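Local atomic coordinates of uncharacterized protein ATU1752 (Agrobacterium tumefaciens, PDB entry 3FHM), a protein that binds AMP and NADH through a pair of CBS domains, although its cellular role remains unknown. Residues Gly41-Ala49 / Ser90-Ala98; Lys101-Asn109 / Phe124-Asn132. All blocks are in the same frame, centred on the assembly; numbering follows the deposited sequence.

How the interactions relate
Both contacts are partly buried, and they follow one another in series along the chain, their centres about 22 Å apart. Each contains a single backbone bridge: antiparallel between two loops at a helix start in interaction 1, parallel between a loop and strand 126-131 in interaction 2. Interaction 1 lies farther from the centre of the chain: where residues 90-98 meet the start of helix 46-56, serine hydroxyls gather on a carbonyl, and Ile46 fills an apolar niche. In interaction 2 the later part of that loop runs nearer the centre. Its chemistry turns on bound ligands, with Phe124 and the backbone of Val104 receiving adenine while Arg125 and His126 meet phosphate.

Interaction 1. Residues Gly41-Ala49 / Ser90-Ala98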
loop_
_atom_site.group_PDB
_atom_site.type_symbol
_atom_site.label_atom_id
_atom_site.label_comp_id
_atom_site.label_asym_id
_atom_site.label_seq_id
_atom_site.Cartn_x
_atom_site.Cartn_y
_atom_site.Cartn_z
ATOM N N GLY A 41 -10.156 17.443 -5.242
ATOM C CA GLY A 41 -10.957 17.697 -6.476
ATOM C C GLY A 41 -10.305 17.182 -7.778
ATOM O O GLY A 41 -9.124 16.851 -7.788
ATOM N N PRO A 42 -11.054 17.145 -8.904
ATOM C CA PRO A 42 -10.597 16.378 -10.089
ATOM C C PRO A 42 -9.548 17.065 -10.933
ATOM O O PRO A 42 -8.959 16.411 -11.814
ATOM C CB PRO A 42 -11.869 16.203 -10.948
ATOM C CG PRO A 42 -12.942 17.099 -10.337
ATOM C CD PRO A 42 -12.332 17.850 -9.151
ATOM N N ASP A 43 -9.346 18.370 -10.691
ATOM C CA ASP A 43 -8.517 19.202 -11.557
ATOM C C ASP A 43 -7.131 19.475 -11.002
ATOM O O ASP A 43 -6.233 19.886 -11.755
ATOM C CB ASP A 43 -9.286 20.440 -11.921
ATOM C CG ASP A 43 -10.492 20.119 -12.831
ATOM O OD1 ASP A 43 -10.656 18.940 -13.255
ATOM O OD2 ASP A 43 -11.268 21.054 -13.126
ATOM N N VAL A 44 -6.968 19.215 -9.698
ATOM C CA VAL A 44 -5.676 18.949 -9.082
ATOM C C VAL A 44 -4.818 18.034 -9.990
ATOM O O VAL A 44 -5.308 17.042 -10.585
ATOM C CB VAL A 44 -5.885 18.342 -7.613
ATOM C CG1 VAL A 44 -4.989 17.113 -7.280
ATOM C CG2 VAL A 44 -5.740 19.415 -6.542
ATOM N N SER A 45 -3.541 18.364 -10.114
ATOM C CA SER A 45 -2.599 17.489 -10.828
ATOM C C SER A 45 -2.046 16.307 -9.958
ATOM O O SER A 45 -2.064 16.326 -8.698
ATOM C CB SER A 45 -1.432 18.282 -11.418
ATOM O OG SER A 45 -0.477 18.550 -10.391
ATOM N N ILE A 46 -1.567 15.286 -10.675
ATOM C CA ILE A 46 -0.992 14.074 -10.098
ATOM C C ILE A 46 0.063 14.409 -9.087
ATOM O O ILE A 46 0.089 13.836 -7.976
ATOM C CB ILE A 46 -0.369 13.188 -11.199
ATOM C CG1 ILE A 46 -1.473 12.676 -12.154
ATOM C CG2 ILE A 46 0.366 12.056 -10.620
ATOM C CD1 ILE A 46 -1.146 11.393 -12.882
ATOM N N GLY A 47 0.909 15.374 -9.445
ATOM C CA GLY A 47 1.998 15.796 -8.552
ATOM C C GLY A 47 1.537 16.387 -7.233
ATOM O O GLY A 47 2.231 16.254 -6.224
ATOM N N GLU A 48 0.379 17.047 -7.256
ATOM C CA GLU A 48 -0.200 17.638 -6.060
ATOM C C GLU A 48 -1.004 16.629 -5.234
ATOM O O GLU A 48 -1.034 16.735 -4.007
ATOM C CB GLU A 48 -1.067 18.862 -6.399
ATOM C CG GLU A 48 -0.550 19.676 -7.581
ATOM C CD GLU A 48 -1.503 20.792 -8.026
ATOM O OE1 GLU A 48 -2.546 20.490 -8.614
ATOM O OE2 GLU A 48 -1.200 21.975 -7.809
ATOM N N ALA A 49 -1.674 15.680 -5.893
ATOM C CA ALA A 49 -2.282 14.553 -5.197
ATOM C C ALA A 49 -1.223 13.822 -4.393
ATOM O O ALA A 49 -1.426 13.536 -3.196
ATOM C CB ALA A 49 -2.844 13.651 -6.119
ATOM N N SER A 90 3.805 13.232 -16.520
ATOM C CA SER A 90 2.572 12.738 -15.962
ATOM C C SER A 90 2.216 13.478 -14.654
ATOM O O SER A 90 1.023 13.515 -14.264
ATOM C CB SER A 90 2.615 11.207 -15.803
ATOM O OG SER A 90 3.681 10.805 -14.954
ATOM N N LEU A 91 3.219 14.111 -14.018
ATOM C CA LEU A 91 2.986 14.930 -12.820
ATOM C C LEU A 91 2.111 16.168 -13.095
ATOM O O LEU A 91 1.425 16.655 -12.193
ATOM C CB LEU A 91 4.324 15.269 -12.170
ATOM C CG LEU A 91 5.132 13.976 -11.976
ATOM C CD1 LEU A 91 6.438 14.291 -11.355
ATOM C CD2 LEU A 91 4.397 12.884 -11.138
ATOM N N GLN A 92 2.127 16.625 -14.357
ATOM C CA GLN A 92 1.359 17.779 -14.854
ATOM C C GLN A 92 -0.082 17.426 -15.177
ATOM O O GLN A 92 -0.957 18.301 -15.182
ATOM C CB GLN A 92 1.930 18.284 -16.178
ATOM C CG GLN A 92 3.425 18.140 -16.361
ATOM C CD GLN A 92 4.163 19.313 -15.741
ATOM O OE1 GLN A 92 5.026 19.966 -16.399
ATOM N NE2 GLN A 92 3.800 19.630 -14.469
ATOM N N GLN A 93 -0.303 16.160 -15.538
ATOM C CA GLN A 93 -1.630 15.656 -15.898
ATOM C C GLN A 93 -2.599 15.611 -14.717
ATOM O O GLN A 93 -2.194 15.447 -13.529
ATOM C CB GLN A 93 -1.519 14.274 -16.527
ATOM C CG GLN A 93 -0.965 14.308 -17.936
ATOM C CD GLN A 93 -0.753 12.930 -18.486
ATOM O OE1 GLN A 93 0.385 12.489 -18.649
ATOM N NE2 GLN A 93 -1.842 12.225 -18.757
ATOM N N SER A 94 -3.880 15.762 -15.047
ATOM C CA SER A 94 -4.908 15.852 -14.036
ATOM C C SER A 94 -5.124 14.493 -13.387
ATOM O O SER A 94 -5.107 13.448 -14.052
ATOM C CB SER A 94 -6.190 16.420 -14.628
ATOM O OG SER A 94 -7.311 15.912 -13.929
ATOM N N VAL A 95 -5.317 14.512 -12.072
ATOM C CA VAL A 95 -5.606 13.282 -11.331
ATOM C C VAL A 95 -6.702 12.359 -11.961
ATOM O O VAL A 95 -6.678 11.127 -11.742
ATOM C CB VAL A 95 -5.865 13.563 -9.850
ATOM C CG1 VAL A 95 -7.318 14.012 -9.602
ATOM C CG2 VAL A 95 -5.510 12.304 -9.042
ATOM N N SER A 96 -7.597 12.949 -12.763
ATOM C CA SER A 96 -8.727 12.239 -13.417
ATOM C C SER A 96 -8.309 11.183 -14.451
ATOM O O SER A 96 -9.050 10.219 -14.683
ATOM C CB SER A 96 -9.674 13.256 -14.073
ATOM O OG SER A 96 -10.015 14.279 -13.144
ATOM N N VAL A 97 -7.129 11.351 -15.052
ATOM C CA VAL A 97 -6.721 10.432 -16.116
ATOM C C VAL A 97 -6.045 9.187 -15.565
ATOM O O VAL A 97 -5.844 8.213 -16.313
ATOM C CB VAL A 97 -5.812 11.060 -17.235
ATOM C CG1 VAL A 97 -6.456 12.329 -17.832
ATOM C CG2 VAL A 97 -4.435 11.306 -16.712
ATOM N N ALA A 98 -5.696 9.202 -14.283
ATOM C CA ALA A 98 -5.002 8.055 -13.723
ATOM C C ALA A 98 -5.843 7.281 -12.697
ATOM O O ALA A 98 -5.513 6.128 -12.366
ATOM C CB ALA A 98 -3.682 8.488 -13.114
#
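The carbonyl oxygen of Pro42 receives two serine hydroxyls. Ser94 OG lies 2.7 Å from Pro42 O in the carbonyl plane, whereas Ser96 OG, also 2.7 Å from Pro42 O, comes in tilted from that plane. Serine suits both positions because its short side chain can turn straight back onto a nearby backbone. In Ser94 the hydroxyl is swung roughly opposite the main-chain nitrogen (chi1 151°), which carries it toward Pro42; Ser94 OG also accepts from Ser96 N, an ST turn. One group thus shapes its own loop and grips its neighbour.

Beyond the serines, Ser45 and Ser94 form a non-hydrogen-bonded antiparallel pair, flanked by Val95 N to Val44 O (2.9 Å) and Ile46 N to Gln93 O (2.9 Å). Ser45 is the N-cap residue of helix 46-56, and its own amide is bonded to Glu48 OE1. Like other first-turn amides, Gly47 N has no acceptor within its helix; it donates to Leu91 O (3.1 Å), and Ser45 OG adds a weak bond to that carbonyl.

Ile46 is the main apolar plug. Its CG1 sits beside the main-chain nitrogen (chi1 -65°), from where the extended branch carries CD1 to Ala98 CB, 3.9 Å away. The other branch, CG2, meets Leu91 CD2 with the two side chains crossing at about a right angle. Farther along the helix, the small Ala49 admits Val95 CG2.

This patch ties the loop after helix 76-86 to the N-terminal end of helix 46-56: Ile46, Ala49 and Val95 rest on Phe74 of strand 70-75, and Ile46 also touches Leu79 and Ala82 of helix 76-86.

Interaction 2. Residues Lys101-Asn109 / Phe124-Asn132; sequences KNVVRCQHN and FRHVPVEEN. With AMP (adenosine monophosphate), chain E; NAI (1,4-dihydronicotinamide adenine dinucleotide), chain O.
Phe124 offers one ring face to the adenine of AMP, while Val104 CB meets ring atom CZ obliquely at 3.9 Å. The Arg125 guanidinium has dinucleotide sugar carbon C5D over one face and the AMP phosphate at its edge, where Arg125 NE donates to AMP O3P (2.9 Å). His126 turns its ring edge to this anion, ND1 bonding AMP O1P at 3.2 Å. Arg125 also salt-bridges Glu76 of the second subunit. Glu130 OE1 lies at the Arg105 guanidinium edge, the planes 81° apart; it touches Arg105 CD at 3.4 Å, with NH2 beyond salt-bridge range. Arg105 NE donates to Val103 O, keeping the head beside its own loop. Glu131 OE2 approaches His108 CD2 obliquely.

Loop and strand line this nucleotide site of the CBS pair. Val104 N donates to adenine N1 (3.1 Å) and adenine N6 to Val104 O (3.0 Å), matching adenine's N1/N6 edge and probably helping select it. Pro128 offers Val104 O no N-H, only CD; its CG packs on Val103 CG1.

Cys106 and Val129 form a parallel bridge, through Cys106 N to Pro128 O (3.1 Å) and Glu130 N to Cys106 O (2.9 Å). The thiol (chi1 65°) faces methyls of Val127 and Val129.

Strand 126-131 has strand 134-140 as antiparallel partner; Cys106 and Val127 pack on Leu115 of helix 112-122, and Cys106 and Val129 meet Val26 of helix 26-33.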
loop_
_atom_site.group_PDB
_atom_site.type_symbol
_atom_site.label_atom_id
_atom_site.label_comp_id
_atom_site.label_asym_id
_atom_site.label_seq_id
_atom_site.Cartn_x
_atom_site.Cartn_y
_atom_site.Cartn_z
ATOM N N LYS A 101 -12.158 4.879 -11.747
ATOM C CA LYS A 101 -13.544 5.420 -11.740
ATOM C C LYS A 101 -14.597 4.511 -11.092
ATOM O O LYS A 101 -15.479 4.992 -10.376
ATOM C CB LYS A 101 -13.999 5.813 -13.151
ATOM C CG LYS A 101 -13.728 7.249 -13.457
ATOM C CD LYS A 101 -14.197 7.561 -14.827
ATOM C CE LYS A 101 -13.066 8.054 -15.687
ATOM N NZ LYS A 101 -11.939 7.065 -15.578
ATOM N N ASN A 102 -14.512 3.209 -11.356
ATOM C CA ASN A 102 -15.393 2.228 -10.706
ATOM C C ASN A 102 -14.969 1.823 -9.323
ATOM O O ASN A 102 -14.209 0.870 -9.153
ATOM C CB ASN A 102 -15.510 0.967 -11.516
ATOM C CG ASN A 102 -16.827 0.854 -12.162
ATOM O OD1 ASN A 102 -17.649 0.005 -11.769
ATOM N ND2 ASN A 102 -17.082 1.736 -13.152
ATOM N N VAL A 103 -15.514 2.528 -8.348
ATOM C CA VAL A 103 -15.145 2.411 -6.966
ATOM C C VAL A 103 -15.988 1.373 -6.218
ATOM O O VAL A 103 -17.187 1.602 -6.080
ATOM C CB VAL A 103 -15.411 3.778 -6.315
ATOM C CG1 VAL A 103 -15.026 3.818 -4.840
ATOM C CG2 VAL A 103 -14.672 4.851 -7.057
ATOM N N VAL A 104 -15.384 0.272 -5.722
ATOM C CA VAL A 104 -16.083 -0.742 -4.876
ATOM C C VAL A 104 -16.160 -0.273 -3.384
ATOM O O VAL A 104 -15.185 0.235 -2.862
ATOM C CB VAL A 104 -15.402 -2.149 -4.955
ATOM C CG1 VAL A 104 -16.095 -3.156 -4.070
ATOM C CG2 VAL A 104 -15.371 -2.660 -6.340
ATOM N N ARG A 105 -17.322 -0.450 -2.729
ATOM C CA ARG A 105 -17.617 0.056 -1.360
ATOM C C ARG A 105 -18.066 -1.047 -0.399
ATOM O O ARG A 105 -18.474 -2.133 -0.820
ATOM C CB ARG A 105 -18.800 1.044 -1.395
ATOM C CG ARG A 105 -18.771 2.123 -2.478
ATOM C CD ARG A 105 -20.060 2.147 -3.340
ATOM N NE ARG A 105 -19.751 2.565 -4.723
ATOM C CZ ARG A 105 -20.617 3.103 -5.588
ATOM N NH1 ARG A 105 -20.218 3.444 -6.812
ATOM N NH2 ARG A 105 -21.874 3.328 -5.238
ATOM N N CYS A 106 -18.046 -0.738 0.898
ATOM C CA CYS A 106 -18.780 -1.557 1.901
ATOM C C CYS A 106 -19.771 -0.765 2.795
ATOM O O CYS A 106 -19.905 0.456 2.651
ATOM C CB CYS A 106 -17.842 -2.348 2.772
ATOM S SG CYS A 106 -16.903 -1.252 3.694
ATOM N N GLN A 107 -20.468 -1.475 3.697
ATOM C CA GLN A 107 -21.509 -0.900 4.554
ATOM C C GLN A 107 -21.102 -0.973 6.011
ATOM O O GLN A 107 -20.119 -1.610 6.343
ATOM C CB GLN A 107 -22.793 -1.681 4.389
ATOM C CG GLN A 107 -23.611 -1.262 3.210
ATOM C CD GLN A 107 -23.054 -1.732 1.858
ATOM O OE1 GLN A 107 -23.298 -1.099 0.818
ATOM N NE2 GLN A 107 -22.338 -2.858 1.865
ATOM N N HIS A 108 -21.883 -0.348 6.890
ATOM C CA HIS A 108 -21.543 -0.307 8.337
ATOM C C HIS A 108 -21.512 -1.691 8.961
ATOM O O HIS A 108 -20.862 -1.940 10.001
ATOM C CB HIS A 108 -22.483 0.608 9.135
ATOM C CG HIS A 108 -21.978 2.020 9.255
ATOM N ND1 HIS A 108 -21.081 2.412 10.233
ATOM C CD2 HIS A 108 -22.227 3.131 8.505
ATOM C CE1 HIS A 108 -20.802 3.701 10.079
ATOM N NE2 HIS A 108 -21.481 4.161 9.041
ATOM N N ASN A 109 -22.203 -2.593 8.280
ATOM C CA ASN A 109 -22.470 -3.911 8.802
ATOM C C ASN A 109 -21.726 -4.971 8.016
ATOM O O ASN A 109 -21.922 -6.162 8.223
ATOM C CB ASN A 109 -23.994 -4.179 8.883
ATOM C CG ASN A 109 -24.687 -4.162 7.535
ATOM O OD1 ASN A 109 -24.382 -3.362 6.665
ATOM N ND2 ASN A 109 -25.635 -5.044 7.371
ATOM N N PHE A 124 -6.995 -4.663 -4.460
ATOM C CA PHE A 124 -6.759 -3.314 -3.953
ATOM C C PHE A 124 -6.899 -3.369 -2.428
ATOM O O PHE A 124 -7.390 -4.397 -1.918
ATOM C CB PHE A 124 -7.747 -2.326 -4.577
ATOM C CG PHE A 124 -9.157 -2.788 -4.554
ATOM C CD1 PHE A 124 -9.726 -3.331 -5.674
ATOM C CD2 PHE A 124 -9.926 -2.709 -3.383
ATOM C CE1 PHE A 124 -11.058 -3.803 -5.682
ATOM C CE2 PHE A 124 -11.267 -3.179 -3.394
ATOM C CZ PHE A 124 -11.817 -3.720 -4.580
ATOM N N ARG A 125 -6.543 -2.261 -1.751
ATOM C CA ARG A 125 -6.278 -2.194 -0.313
ATOM C C ARG A 125 -7.105 -1.149 0.450
ATOM O O ARG A 125 -6.863 -0.870 1.689
ATOM C CB ARG A 125 -4.800 -1.792 -0.146
ATOM C CG ARG A 125 -3.804 -2.910 -0.342
ATOM C CD ARG A 125 -2.329 -2.557 -0.062
ATOM N NE ARG A 125 -1.756 -1.668 -1.076
ATOM C CZ ARG A 125 -0.466 -1.529 -1.354
ATOM N NH1 ARG A 125 -0.074 -0.676 -2.251
ATOM N NH2 ARG A 125 0.440 -2.236 -0.767
ATOM N N HIS A 126 -8.023 -0.504 -0.284
ATOM C CA HIS A 126 -8.804 0.601 0.257
ATOM C C HIS A 126 -10.247 0.336 -0.115
ATOM O O HIS A 126 -10.580 -0.033 -1.299
ATOM C CB HIS A 126 -8.281 1.938 -0.249
ATOM C CG HIS A 126 -6.977 2.367 0.379
ATOM N ND1 HIS A 126 -5.764 2.314 -0.300
ATOM C CD2 HIS A 126 -6.694 2.831 1.642
ATOM C CE1 HIS A 126 -4.810 2.774 0.503
ATOM N NE2 HIS A 126 -5.340 3.082 1.690
ATOM N N VAL A 127 -11.114 0.409 0.909
ATOM C CA VAL A 127 -12.569 0.346 0.626
ATOM C C VAL A 127 -13.365 1.446 1.353
ATOM O O VAL A 127 -13.373 1.492 2.579
ATOM C CB VAL A 127 -13.213 -1.129 0.653
ATOM C CG1 VAL A 127 -12.191 -2.228 0.881
ATOM C CG2 VAL A 127 -14.416 -1.239 1.633
ATOM N N PRO A 128 -13.940 2.387 0.552
ATOM C CA PRO A 128 -14.772 3.512 0.992
ATOM C C PRO A 128 -16.035 2.947 1.606
ATOM O O PRO A 128 -16.598 1.994 1.049
ATOM C CB PRO A 128 -15.110 4.237 -0.346
ATOM C CG PRO A 128 -14.044 3.888 -1.256
ATOM C CD PRO A 128 -13.762 2.421 -0.912
ATOM N N VAL A 129 -16.474 3.516 2.725
ATOM C CA VAL A 129 -17.757 3.111 3.380
ATOM C C VAL A 129 -18.985 3.991 2.988
ATOM O O VAL A 129 -18.961 5.237 3.065
ATOM C CB VAL A 129 -17.642 2.941 4.962
ATOM C CG1 VAL A 129 -18.894 2.285 5.551
ATOM C CG2 VAL A 129 -16.425 2.131 5.369
ATOM N N GLU A 130 -20.047 3.313 2.563
ATOM C CA GLU A 130 -21.316 3.960 2.163
ATOM C C GLU A 130 -22.514 3.622 3.088
ATOM O O GLU A 130 -22.590 2.535 3.650
ATOM C CB GLU A 130 -21.632 3.612 0.701
ATOM C CG GLU A 130 -23.083 3.697 0.319
ATOM C CD GLU A 130 -23.543 2.446 -0.386
ATOM O OE1 GLU A 130 -22.783 1.986 -1.284
ATOM O OE2 GLU A 130 -24.641 1.928 -0.028
ATOM N N GLU A 131 -23.419 4.581 3.245
ATOM C CA GLU A 131 -24.683 4.380 3.928
ATOM C C GLU A 131 -25.615 5.504 3.560
ATOM O O GLU A 131 -25.295 6.687 3.757
ATOM C CB GLU A 131 -24.511 4.319 5.441
ATOM C CG GLU A 131 -24.073 5.621 6.069
ATOM C CD GLU A 131 -24.769 5.892 7.387
ATOM O OE1 GLU A 131 -24.853 7.084 7.755
ATOM O OE2 GLU A 131 -25.224 4.927 8.051
ATOM N N ASN A 132 -26.766 5.125 3.011
ATOM C CA ASN A 132 -27.742 6.079 2.538
ATOM C C ASN A 132 -27.191 6.850 1.355
ATOM O O ASN A 132 -27.444 8.038 1.213
ATOM C CB ASN A 132 -28.133 7.039 3.671
ATOM C CG ASN A 132 -29.046 6.385 4.724
ATOM O OD1 ASN A 132 -29.491 5.232 4.578
ATOM N ND2 ASN A 132 -29.343 7.139 5.788
HETATM P P AMP E . -4.280 0.136 -3.497
HETATM O O1P AMP E . -5.594 0.633 -3.030
HETATM O O2P AMP E . -3.172 1.125 -3.550
HETATM O O3P AMP E . -3.966 -1.239 -2.918
HETATM O "O5'" AMP E . -4.754 0.089 -5.034
HETATM C "C5'" AMP E . -4.089 -0.477 -6.186
HETATM C "C4'" AMP E . -5.080 -0.269 -7.343
HETATM O "O4'" AMP E . -6.392 -0.593 -6.912
HETATM C "C3'" AMP E . -5.187 1.198 -7.747
HETATM O "O3'" AMP E . -5.468 1.405 -9.128
HETATM C "C2'" AMP E . -6.407 1.675 -7.073
HETATM O "O2'" AMP E . -6.972 2.677 -7.872
HETATM C "C1'" AMP E . -7.273 0.488 -7.098
HETATM N N9 AMP E . -8.281 0.677 -6.037
HETATM C C8 AMP E . -8.164 1.163 -4.771
HETATM N N7 AMP E . -9.355 1.249 -4.085
HETATM C C5 AMP E . -10.239 0.776 -4.938
HETATM C C6 AMP E . -11.677 0.565 -4.872
HETATM N N6 AMP E . -12.371 0.875 -3.757
HETATM N N1 AMP E . -12.254 0.055 -5.977
HETATM C C2 AMP E . -11.567 -0.246 -7.121
HETATM N N3 AMP E . -10.257 -0.080 -7.278
HETATM C C4 AMP E . -9.561 0.416 -6.211
HETATM P PA NAI O . 2.646 -6.065 -3.151
HETATM O O1A NAI O . 1.687 -5.478 -4.195
HETATM O O2A NAI O . 4.009 -5.459 -2.837
HETATM O O5B NAI O . 2.778 -7.652 -3.365
HETATM C C5B NAI O . 2.083 -8.329 -4.399
HETATM C C4B NAI O . 2.824 -9.660 -4.450
HETATM O O4B NAI O . 4.199 -9.465 -4.810
HETATM C C3B NAI O . 2.914 -10.338 -3.090
HETATM O O3B NAI O . 2.805 -11.740 -3.370
HETATM C C2B NAI O . 4.306 -10.005 -2.552
HETATM O O2B NAI O . 4.833 -11.141 -1.906
HETATM C C1B NAI O . 5.114 -9.943 -3.809
HETATM N N9A NAI O . 6.310 -9.056 -3.841
HETATM C C8A NAI O . 6.356 -7.738 -3.534
HETATM N N7A NAI O . 7.598 -7.195 -3.751
HETATM C C5A NAI O . 8.398 -8.181 -4.230
HETATM C C6A NAI O . 9.821 -8.320 -4.650
HETATM N N6A NAI O . 10.704 -7.277 -4.611
HETATM N N1A NAI O . 10.248 -9.521 -5.082
HETATM C C2A NAI O . 9.435 -10.583 -5.133
HETATM N N3A NAI O . 8.161 -10.542 -4.736
HETATM C C4A NAI O . 7.559 -9.394 -4.293
HETATM O O3 NAI O . 2.011 -6.131 -1.620
HETATM P PN NAI O . 0.478 -6.133 -1.060
HETATM O O1N NAI O . 0.252 -4.742 -0.597
HETATM O O2N NAI O . 0.255 -7.300 -0.122
HETATM O O5D NAI O . -0.506 -6.409 -2.327
HETATM C C5D NAI O . -1.182 -5.445 -3.128
HETATM C C4D NAI O . -2.589 -5.931 -3.438
HETATM O O4D NAI O . -2.661 -7.282 -3.854
HETATM C C3D NAI O . -3.344 -5.923 -2.155
HETATM O O3D NAI O . -4.571 -5.200 -2.393
HETATM C C2D NAI O . -3.519 -7.367 -1.719
HETATM O O2D NAI O . -4.761 -7.473 -1.041
HETATM C C1D NAI O . -3.426 -8.158 -3.009
HETATM N N1N NAI O . -2.635 -9.430 -2.995
HETATM C C2N NAI O . -3.126 -10.578 -3.533
HETATM C C3N NAI O . -2.371 -11.784 -3.603
HETATM C C7N NAI O . -2.973 -13.057 -4.194
HETATM O O7N NAI O . -2.417 -14.179 -4.044
HETATM N N7N NAI O . -4.114 -12.888 -4.866
HETATM C C4N NAI O . -1.061 -11.815 -3.111
HETATM C C5N NAI O . -0.577 -10.617 -2.585
HETATM C C6N NAI O . -1.369 -9.449 -2.540
#